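Local coordinates for inosine-uridine preferring nucleoside hydrolase family protein (Bacillus anthracis, PDB 2C40) that belongs to the inosine-uridine preferring nucleoside hydrolase family and binds a calcium ion together with alpha-D-ribofuranose in one pocket, at residues T30-I35 against I60-S65; G153-A158 against T195-N200. One frame throughout, in Å; residues are numbered along the deposited sequence.

Interaction 1. Residues T30-I35 against I60-S65; sequences TGVSVI and IEVAAS
Ile-60 opens the contact with the tip of its side chain, CD1 lying 3.7 Å from CG2 of Val-32, the two side chains crossing at a slant. With chi1 at 55°, CG1 of Ile-60 sits between backbone N and carbonyl carbon, and CD1 is carried across to Val-32. Val-62 is in register with Val-32: its CA-H points at Val-32 O (CA to O 3.4 Å), while its CG1 reaches forward to CG2 of Val-34, 3.7 Å away, on the face packed against helix 41-55. Ala-63 then uses both backbone polar atoms, its N donating to Val-32 O at 3.0 Å and its O accepting from Val-34 N at 2.9 Å. Strands 27-34 and 62-64 run parallel, joined through helix 41-55 as a beta-alpha-beta crossover of the kind that builds Rossmann-like sheets, and 62-64 is the outermost strand at this end of the sheet within the chain. The methyl of Ala-63 lies beside CB of Ser-33 at 4.0 Å on the side covered by helix 105-115; OG of Ser-33 is hydrogen-bonded to Tyr-5 and Asn-7. Past Ala-64, which turns its methyl to Met-45, Ser-65 N donates to Val-34 O at 2.9 Å. OG of Ser-65 lies alongside CG1 of Ile-35, 3.6 Å away, and is hydrogen-bonded to Asp-130 and to the backbone N of Ser-67.

Interaction 2. Residues G153-A158 against T195-N200; sequences GTFRTA and TLESTN
Glu-197 grips two neighbouring residues of 153-158 with one carboxylate. Its OE2 accepts a hydrogen bond from OG1 of Thr-154, modelled at a very short 2.5 Å whose exact value is doubtful, and its OE1 accepts the backbone N-H of Phe-155 at 2.9 Å, the donor standing 43° above the carboxylate plane. A bend at chi2 (81°) brings the carboxylate back to the loop, and a bond to each oxygen restrains its rotation. OG1 of Thr-154, anti to its own backbone N (chi1 -173°), also takes a weak bond from Arg-156 N.

Packing is close among the buried residues Gly-153, Thr-154, Thr-195 and Leu-196. Leu-196 N donates to Gly-153 O at 3.1 Å, and CD1 of Leu-196 lies obliquely across CB of Thr-154 at 3.8 Å. At the border, CG2 of Thr-195 approaches CE1 of the partly exposed Phe-155 to 3.9 Å, the side chains crossing nearly at right angles, while OE1 of Glu-197 lies at the ring edge. Val-290 of strand 286-292 touches both Phe-155 and Thr-195.

The solvent side is looser. Arg-156 extends past Glu-197 in the opposite direction, laying one guanidinium face over the CA and CG of that residue, with NE 3.5 Å from CG. Its charged atoms do not touch the carboxylate, so any attraction is probably longer-range. Exposed Asn-200 brings OD1 near NH2, but the angle is poor for a hydrogen bond.

Gly-153 N is hydrogen-bonded to Glu-171, a residue of the alpha-D-ribofuranose pocket, and the Leu-196 side chain comes to about 4 Å from that ligand. The two loops follow the C-terminal ends of parallel strands 145-151 and 191-194, the usual place of a binding site in an open alpha/beta sheet.

Interaction 1 lies largely within the mixed sheet, while interaction 2 joins loops that continue from two of its strands. They fall on opposite sides of the chain's centre, with their own centres 28 Å apart and nearest atoms about 14 Å apart. Interaction 1 closes before interaction 2 opens along the chain. The first pairs strands 27-34 and 62-64 at one end of the sheet; the second follows strands 145-151 and 191-194, beyond strands 2-8 and 120-124 in the strand order. They differ in nearness to the site: the Ile-35 side chain touches Asp-9, which belongs to both calcium site and sugar pocket, and so stands one residue back, whereas Leu-196 lies directly beside the sugar.

Interaction 1. Residues T30-I35 against I60-S65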
loop_
_atom_site.group_PDB
_atom_site.type_symbol
_atom_site.label_atom_id
_atom_site.label_comp_id
_atom_site.label_asym_id
_atom_site.label_seq_id
_atom_site.Cartn_x
_atom_site.Cartn_y
_atom_site.Cartn_z
ATOM N N THR A 30 -22.467 -9.771 16.920
ATOM C CA THR A 30 -23.838 -9.958 16.460
ATOM C C THR A 30 -24.111 -9.358 15.078
ATOM O O THR A 30 -25.037 -9.751 14.392
ATOM C CB THR A 30 -24.834 -9.354 17.457
ATOM O OG1 THR A 30 -24.526 -7.980 17.660
ATOM C CG2 THR A 30 -24.748 -10.064 18.767
ATOM N N GLY A 31 -23.292 -8.405 14.686
ATOM C CA GLY A 31 -23.462 -7.719 13.448
ATOM C C GLY A 31 -22.223 -6.903 13.159
ATOM O O GLY A 31 -21.543 -6.462 14.066
ATOM N N VAL A 32 -21.957 -6.701 11.876
ATOM C CA VAL A 32 -20.874 -5.833 11.429
ATOM C C VAL A 32 -21.490 -4.940 10.393
ATOM O O VAL A 32 -22.345 -5.388 9.656
ATOM C CB VAL A 32 -19.696 -6.644 10.856
ATOM C CG1 VAL A 32 -18.583 -5.740 10.428
ATOM C CG2 VAL A 32 -19.173 -7.606 11.898
ATOM N N SER A 33 -21.114 -3.669 10.384
ATOM C CA SER A 33 -21.485 -2.760 9.298
ATOM C C SER A 33 -20.387 -1.765 8.928
ATOM O O SER A 33 -19.480 -1.450 9.719
ATOM C CB SER A 33 -22.794 -2.051 9.639
ATOM O OG SER A 33 -22.718 -1.451 10.896
ATOM N N VAL A 34 -20.430 -1.328 7.674
ATOM C CA VAL A 34 -19.349 -0.502 7.138
ATOM C C VAL A 34 -19.926 0.834 6.749
ATOM O O VAL A 34 -20.904 0.889 6.029
ATOM C CB VAL A 34 -18.665 -1.150 5.910
ATOM C CG1 VAL A 34 -17.473 -0.294 5.405
ATOM C CG2 VAL A 34 -18.246 -2.576 6.214
ATOM N N ILE A 35 -19.277 1.902 7.202
ATOM C CA ILE A 35 -19.641 3.256 6.763
ATOM C C ILE A 35 -18.513 3.804 5.868
ATOM O O ILE A 35 -17.328 3.681 6.194
ATOM C CB ILE A 35 -20.029 4.224 7.974
ATOM C CG1 ILE A 35 -20.647 5.524 7.440
ATOM C CG2 ILE A 35 -18.822 4.474 8.916
ATOM C CD1 ILE A 35 -21.052 6.496 8.510
ATOM N N ILE A 60 -22.102 -14.698 10.109
ATOM C CA ILE A 60 -22.678 -13.346 10.276
ATOM C C ILE A 60 -22.751 -12.624 8.930
ATOM O O ILE A 60 -22.235 -13.105 7.934
ATOM C CB ILE A 60 -21.881 -12.454 11.292
ATOM C CG1 ILE A 60 -20.409 -12.349 10.922
ATOM C CG2 ILE A 60 -22.002 -13.008 12.709
ATOM C CD1 ILE A 60 -19.694 -11.307 11.726
ATOM N N GLU A 61 -23.412 -11.469 8.923
ATOM C CA GLU A 61 -23.533 -10.649 7.721
ATOM C C GLU A 61 -22.948 -9.264 7.938
ATOM O O GLU A 61 -22.881 -8.781 9.058
ATOM C CB GLU A 61 -24.991 -10.613 7.278
ATOM C CG GLU A 61 -25.555 -12.048 7.129
ATOM C CD GLU A 61 -26.944 -12.113 6.542
ATOM O OE1 GLU A 61 -27.619 -11.049 6.424
ATOM O OE2 GLU A 61 -27.364 -13.266 6.228
ATOM N N VAL A 62 -22.537 -8.643 6.839
ATOM C CA VAL A 62 -21.976 -7.297 6.845
ATOM C C VAL A 62 -22.965 -6.371 6.130
ATOM O O VAL A 62 -23.304 -6.620 4.974
ATOM C CB VAL A 62 -20.570 -7.249 6.169
ATOM C CG1 VAL A 62 -19.933 -5.894 6.292
ATOM C CG2 VAL A 62 -19.643 -8.277 6.797
ATOM N N ALA A 63 -23.427 -5.323 6.827
ATOM C CA ALA A 63 -24.318 -4.355 6.243
ATOM C C ALA A 63 -23.573 -3.136 5.733
ATOM O O ALA A 63 -22.609 -2.666 6.343
ATOM C CB ALA A 63 -25.351 -3.929 7.257
ATOM N N ALA A 64 -24.057 -2.606 4.625
ATOM C CA ALA A 64 -23.560 -1.385 4.038
ATOM C C ALA A 64 -24.361 -0.177 4.501
ATOM O O ALA A 64 -25.595 -0.170 4.370
ATOM C CB ALA A 64 -23.631 -1.516 2.474
ATOM N N SER A 65 -23.658 0.844 5.001
ATOM C CA SER A 65 -24.281 2.124 5.332
ATOM C C SER A 65 -24.711 2.897 4.098
ATOM O O SER A 65 -24.145 2.718 3.030
ATOM C CB SER A 65 -23.300 3.003 6.118
ATOM O OG SER A 65 -23.879 4.243 6.407
#

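Interaction 2. Residues G153-A158 against T195-N200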
loop_
_atom_site.group_PDB
_atom_site.type_symbol
_atom_site.label_atom_id
_atom_site.label_comp_id
_atom_site.label_asym_id
_atom_site.label_seq_id
_atom_site.Cartn_x
_atom_site.Cartn_y
_atom_site.Cartn_z
ATOM N N GLY A 153 -12.792 12.003 19.185
ATOM C CA GLY A 153 -12.583 13.169 20.033
ATOM C C GLY A 153 -11.147 13.362 20.441
ATOM O O GLY A 153 -10.309 12.497 20.202
ATOM N N THR A 154 -10.904 14.533 21.029
ATOM C CA THR A 154 -9.664 14.865 21.717
ATOM C C THR A 154 -9.894 16.066 22.655
ATOM O O THR A 154 -10.760 16.944 22.404
ATOM C CB THR A 154 -8.483 15.137 20.697
ATOM O OG1 THR A 154 -7.246 15.306 21.379
ATOM C CG2 THR A 154 -8.740 16.375 19.795
ATOM N N PHE A 155 -9.136 16.078 23.744
ATOM C CA PHE A 155 -9.198 17.166 24.734
ATOM C C PHE A 155 -7.873 17.920 24.816
ATOM O O PHE A 155 -7.740 18.833 25.612
ATOM C CB PHE A 155 -9.692 16.656 26.110
ATOM C CG PHE A 155 -11.074 16.011 26.048
ATOM C CD1 PHE A 155 -11.205 14.643 25.948
ATOM C CD2 PHE A 155 -12.208 16.777 26.066
ATOM C CE1 PHE A 155 -12.436 14.063 25.847
ATOM C CE2 PHE A 155 -13.466 16.210 25.966
ATOM C CZ PHE A 155 -13.584 14.848 25.867
ATOM N N ARG A 156 -6.940 17.592 23.930
ATOM C CA ARG A 156 -5.819 18.499 23.620
ATOM C C ARG A 156 -6.283 19.723 22.833
ATOM O O ARG A 156 -7.360 19.721 22.215
ATOM C CB ARG A 156 -4.784 17.819 22.754
ATOM C CG ARG A 156 -4.017 16.693 23.429
ATOM C CD ARG A 156 -3.559 15.769 22.357
ATOM N NE ARG A 156 -2.523 14.831 22.734
ATOM C CZ ARG A 156 -2.094 13.873 21.915
ATOM N NH1 ARG A 156 -2.630 13.737 20.724
ATOM N NH2 ARG A 156 -1.141 13.031 22.299
ATOM N N THR A 157 -5.429 20.744 22.828
ATOM C CA THR A 157 -5.660 21.987 22.075
ATOM C C THR A 157 -5.696 21.831 20.542
ATOM O O THR A 157 -6.242 22.684 19.849
ATOM C CB THR A 157 -4.623 23.033 22.414
ATOM O OG1 THR A 157 -3.337 22.421 22.372
ATOM C CG2 THR A 157 -4.889 23.573 23.809
ATOM N N ALA A 158 -5.105 20.760 20.018
ATOM C CA ALA A 158 -5.179 20.489 18.599
ATOM C C ALA A 158 -5.464 19.042 18.332
ATOM O O ALA A 158 -5.016 18.167 19.092
ATOM C CB ALA A 158 -3.871 20.907 17.906
ATOM N N THR A 195 -9.927 8.557 22.829
ATOM C CA THR A 195 -9.526 9.820 22.210
ATOM C C THR A 195 -8.184 9.680 21.492
ATOM O O THR A 195 -7.454 8.704 21.714
ATOM C CB THR A 195 -9.418 10.917 23.263
ATOM O OG1 THR A 195 -8.314 10.621 24.161
ATOM C CG2 THR A 195 -10.763 11.065 24.044
ATOM N N LEU A 196 -7.817 10.670 20.676
ATOM C CA LEU A 196 -6.458 10.720 20.164
ATOM C C LEU A 196 -5.376 10.503 21.238
ATOM O O LEU A 196 -4.408 9.755 20.966
ATOM C CB LEU A 196 -6.197 12.014 19.409
ATOM C CG LEU A 196 -7.053 12.225 18.133
ATOM C CD1 LEU A 196 -6.836 13.641 17.568
ATOM C CD2 LEU A 196 -6.771 11.173 17.038
ATOM N N GLU A 197 -5.524 11.136 22.419
ATOM C CA GLU A 197 -4.509 11.111 23.506
ATOM C C GLU A 197 -4.418 9.746 24.180
ATOM O O GLU A 197 -3.393 9.425 24.773
ATOM C CB GLU A 197 -4.854 12.008 24.721
ATOM C CG GLU A 197 -5.230 13.421 24.495
ATOM C CD GLU A 197 -6.673 13.580 24.084
ATOM O OE1 GLU A 197 -7.523 13.938 24.920
ATOM O OE2 GLU A 197 -6.914 13.360 22.909
ATOM N N SER A 198 -5.554 9.032 24.201
ATOM C CA SER A 198 -5.723 7.764 24.909
ATOM C C SER A 198 -4.618 6.785 24.558
ATOM O O SER A 198 -4.251 5.913 25.328
ATOM C CB SER A 198 -7.096 7.153 24.529
ATOM O OG SER A 198 -8.163 7.931 25.068
ATOM N N THR A 199 -4.101 6.946 23.352
ATOM C CA THR A 199 -3.201 5.988 22.747
ATOM C C THR A 199 -1.708 6.360 22.947
ATOM O O THR A 199 -0.853 5.680 22.425
ATOM C CB THR A 199 -3.600 5.868 21.267
ATOM O OG1 THR A 199 -3.270 4.570 20.774
ATOM C CG2 THR A 199 -3.005 6.977 20.434
ATOM N N ASN A 200 -1.420 7.392 23.752
ATOM C CA ASN A 200 -0.089 7.956 23.884
ATOM C C ASN A 200 0.965 6.898 24.215
ATOM O O ASN A 200 2.085 6.962 23.708
ATOM C CB ASN A 200 -0.042 8.978 25.017
ATOM C CG ASN A 200 -0.590 10.323 24.641
ATOM O OD1 ASN A 200 -0.756 10.637 23.467
ATOM N ND2 ASN A 200 -0.854 11.163 25.666
#